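SufE-like protein, chloroplastic (Arabidopsis thaliana, PDB 4PUI) activates the cysteine desulfurase NFS2 to mobilise sulfur for iron-sulfur cluster assembly, the fragment here being its BolA domain, which probably contacts glutaredoxins. Local coordinates at residues G4-R9 with Q76-S81. Sequence-based numbering, arbitrary orientation.
Sequences GSRGMR and QDELKS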
ATOM      1  N   GLY A   4      -2.557  11.603  -6.525  1.00 28.08           N
ATOM      2  CA  GLY A   4      -2.849  11.546  -7.940  1.00 25.03           C
ATOM      3  C   GLY A   4      -3.717  10.340  -8.240  1.00 24.06           C
ATOM      4  O   GLY A   4      -4.171   9.642  -7.339  1.00 22.03           O
ATOM      5  N   SER A   5      -3.955  10.084  -9.518  1.00 21.52           N
ATOM      6  CA  SER A   5      -4.859   9.003  -9.907  1.00 21.59           C
ATOM      7  C   SER A   5      -4.447   7.610  -9.419  1.00 19.46           C
ATOM      8  O   SER A   5      -5.296   6.851  -8.956  1.00 18.48           O
ATOM      9  CB  SER A   5      -5.044   9.006 -11.422  1.00 28.04           C
ATOM     10  OG  SER A   5      -3.787   8.937 -12.067  1.00 32.37           O
ATOM     11  N   ARG A   6      -3.164   7.266  -9.519  1.00 19.90           N
ATOM     12  CA  ARG A   6      -2.700   5.964  -9.024  1.00 17.74           C
ATOM     13  C   ARG A   6      -2.847   5.870  -7.503  1.00 17.37           C
ATOM     14  O   ARG A   6      -3.316   4.857  -6.991  1.00 17.33           O
ATOM     15  CB  ARG A   6      -1.236   5.673  -9.394  1.00 19.12           C
ATOM     16  CG  ARG A   6      -0.644   4.504  -8.603  1.00 19.22           C
ATOM     17  CD  ARG A   6       0.687   3.990  -9.174  1.00 19.69           C
ATOM     18  NE  ARG A   6       0.480   3.442 -10.504  1.00 19.19           N
ATOM     19  CZ  ARG A   6       1.131   3.822 -11.595  1.00 21.46           C
ATOM     20  NH1 ARG A   6       2.078   4.746 -11.530  1.00 22.10           N
ATOM     21  NH2 ARG A   6       0.836   3.259 -12.760  1.00 21.27           N
ATOM     22  N   GLY A   7      -2.429   6.913  -6.793  1.00 18.84           N
ATOM     23  CA  GLY A   7      -2.556   6.941  -5.338  1.00 17.82           C
ATOM     24  C   GLY A   7      -3.993   6.684  -4.905  1.00 20.52           C
ATOM     25  O   GLY A   7      -4.250   5.941  -3.958  1.00 17.96           O
ATOM     26  N   MET A   8      -4.935   7.310  -5.603  1.00 18.97           N
ATOM     27  CA  MET A   8      -6.350   7.137  -5.295  1.00 21.46           C
ATOM     28  C   MET A   8      -6.795   5.699  -5.549  1.00 20.89           C
ATOM     29  O   MET A   8      -7.539   5.119  -4.747  1.00 20.72           O
ATOM     30  CB  MET A   8      -7.209   8.132  -6.086  1.00 28.05           C
ATOM     31  CG  MET A   8      -7.023   9.568  -5.646  1.00 30.68           C
ATOM     32  SD  MET A   8      -7.300   9.754  -3.861  1.00 49.46           S
ATOM     33  CE  MET A   8      -9.086   9.724  -3.772  1.00 56.64           C
ATOM     34  N   ARG A   9      -6.333   5.116  -6.656  1.00 17.69           N
ATOM     35  CA  ARG A   9      -6.644   3.715  -6.936  1.00 16.04           C
ATOM     36  C   ARG A   9      -6.087   2.772  -5.872  1.00 19.31           C
ATOM     37  O   ARG A   9      -6.762   1.809  -5.485  1.00 17.35           O
ATOM     38  CB  ARG A   9      -6.112   3.280  -8.310  1.00 16.98           C
ATOM     39  CG  ARG A   9      -6.856   3.856  -9.471  1.00 19.24           C
ATOM     40  CD  ARG A   9      -6.493   3.132 -10.771  1.00 20.64           C
ATOM     41  NE  ARG A   9      -5.061   3.139 -11.049  1.00 19.34           N
ATOM     42  CZ  ARG A   9      -4.453   4.046 -11.805  1.00 18.84           C
ATOM     43  NH1 ARG A   9      -5.149   5.027 -12.343  1.00 22.32           N
ATOM     44  NH2 ARG A   9      -3.145   3.977 -12.017  1.00 19.71           N
ATOM     45  N   GLN A  76      -0.776  -5.609  -7.938  1.00 18.12           N
ATOM     46  CA  GLN A  76       0.129  -6.049  -8.990  1.00 18.00           C
ATOM     47  C   GLN A  76      -0.117  -5.329 -10.304  1.00 19.32           C
ATOM     48  O   GLN A  76       0.816  -5.104 -11.063  1.00 21.59           O
ATOM     49  CB  GLN A  76       0.067  -7.565  -9.189  1.00 20.09           C
ATOM     50  CG  GLN A  76      -1.262  -8.083  -9.650  1.00 22.50           C
ATOM     51  CD  GLN A  76      -1.241  -9.585  -9.836  1.00 28.57           C
ATOM     52  OE1 GLN A  76      -0.768 -10.098 -10.861  1.00 28.91           O
ATOM     53  NE2 GLN A  76      -1.748 -10.303  -8.846  1.00 24.62           N
ATOM     54  N   ASP A  77      -1.357  -4.931 -10.564  1.00 19.50           N
ATOM     55  CA  ASP A  77      -1.635  -4.276 -11.848  1.00 23.11           C
ATOM     56  C   ASP A  77      -0.955  -2.913 -11.928  1.00 22.23           C
ATOM     57  O   ASP A  77      -0.547  -2.488 -13.001  1.00 22.82           O
ATOM     58  CB  ASP A  77      -3.133  -4.170 -12.099  1.00 30.44           C
ATOM     59  CG  ASP A  77      -3.735  -5.497 -12.516  1.00 34.30           C
ATOM     60  OD1 ASP A  77      -3.014  -6.299 -13.149  1.00 40.50           O
ATOM     61  OD2 ASP A  77      -4.917  -5.740 -12.205  1.00 37.87           O
ATOM     62  N   GLU A  78      -0.807  -2.251 -10.785  1.00 19.34           N
ATOM     63  CA  GLU A  78      -0.068  -0.986 -10.730  1.00 19.57           C
ATOM     64  C   GLU A  78       1.415  -1.243 -10.940  1.00 20.71           C
ATOM     65  O   GLU A  78       2.090  -0.514 -11.672  1.00 20.90           O
ATOM     66  CB  GLU A  78      -0.282  -0.281  -9.384  1.00 18.49           C
ATOM     67  CG  GLU A  78      -1.750  -0.040  -9.014  1.00 18.15           C
ATOM     68  CD  GLU A  78      -2.430   0.973  -9.908  1.00 20.04           C
ATOM     69  OE1 GLU A  78      -1.735   1.684 -10.657  1.00 21.03           O
ATOM     70  OE2 GLU A  78      -3.676   1.066  -9.846  1.00 21.03           O
ATOM     71  N   LEU A  79       1.920  -2.295 -10.304  1.00 24.79           N
ATOM     72  CA  LEU A  79       3.336  -2.638 -10.398  1.00 23.47           C
ATOM     73  C   LEU A  79       3.736  -2.985 -11.827  1.00 24.94           C
ATOM     74  O   LEU A  79       4.889  -2.804 -12.207  1.00 29.16           O
ATOM     75  CB  LEU A  79       3.669  -3.803  -9.473  1.00 24.70           C
ATOM     76  CG  LEU A  79       3.555  -3.472  -7.992  1.00 22.19           C
ATOM     77  CD1 LEU A  79       3.484  -4.749  -7.191  1.00 23.53           C
ATOM     78  CD2 LEU A  79       4.728  -2.611  -7.531  1.00 24.42           C
ATOM     79  N   LYS A  80       2.775  -3.482 -12.602  1.00 23.23           N
ATOM     80  CA  LYS A  80       2.992  -3.833 -14.010  1.00 26.87           C
ATOM     81  C   LYS A  80       2.716  -2.674 -14.967  1.00 31.66           C
ATOM     82  O   LYS A  80       2.609  -2.894 -16.179  1.00 33.82           O
ATOM     83  CB  LYS A  80       2.089  -5.002 -14.408  1.00 33.12           C
ATOM     84  CG  LYS A  80       2.345  -6.314 -13.680  1.00 32.75           C
ATOM     85  CD  LYS A  80       1.171  -7.255 -13.919  1.00 33.71           C
ATOM     86  CE  LYS A  80       1.322  -8.577 -13.185  1.00 36.43           C
ATOM     87  NZ  LYS A  80       0.120  -9.446 -13.380  1.00 38.47           N
ATOM     88  N   SER A  81       2.578  -1.453 -14.453  1.00 23.83           N
ATOM     89  CA  SER A  81       2.227  -0.329 -15.326  1.00 23.84           C
ATOM     90  C   SER A  81       2.647   1.040 -14.808  1.00 21.24           C
ATOM     91  O   SER A  81       1.958   2.040 -15.043  1.00 22.31           O
ATOM     92  CB  SER A  81       0.726  -0.327 -15.652  1.00 27.03           C
ATOM     93  OG  SER A  81      -0.062  -0.258 -14.477  1.00 28.44           O
TER
HETATM   94  O   HOH W   1      -1.377   1.607 -13.664  1.00 29.95           O
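Arg6, in the first turn of helix 5-18, and Glu78, in the short helix 76-79, come closest in backbone, their CA atoms 7.6 Å apart, a separation that here is spanned by long charged side chains. Arg9 takes the Glu78 carboxylate side-on: NE gives a nearly straight bond (174°) to OE2 at 2.8 Å, and NH2 reaches OE1 at 3.0 Å. Both oxygens use their syn lone pairs and the two flat groups are almost coplanar, a bidentate salt bridge in which two N-H donors of the guanidinium face the two carboxylate oxygens. Arg6 arrives differently, its plane steeply turned by 72°; Arg6 NE meets Glu78 OE1 at 2.8 Å on the anti side, out of the carboxylate plane. A bend in the Glu78 chain (chi2 -68°) turns its carboxylate toward both arginines, and OE1 thereby accepts from each. In this BolA domain, an alpha/beta fold with a mixed three-stranded sheet, the network joins the start of helix 5-18 to helix 76-79 and the loop leading to strand 85-91. A lysine in place of Glu78 would probably leave both arginines without their counter-charge and set a third cation against them. Arg6 has further partners: NH2 makes a weak, bent bond to Ser81 O at 2.8 Å, while NH1 binds Glu47 O. A water accepts from Arg6 NH2 and donates to Glu78 OE1 at 3.0 Å. Ser81, just past helix 76-79, folds its short hydroxyl side chain back, OG donating to Asp77 O at 2.7 Å, which probably steadies the turn carrying its carbonyl toward Arg6.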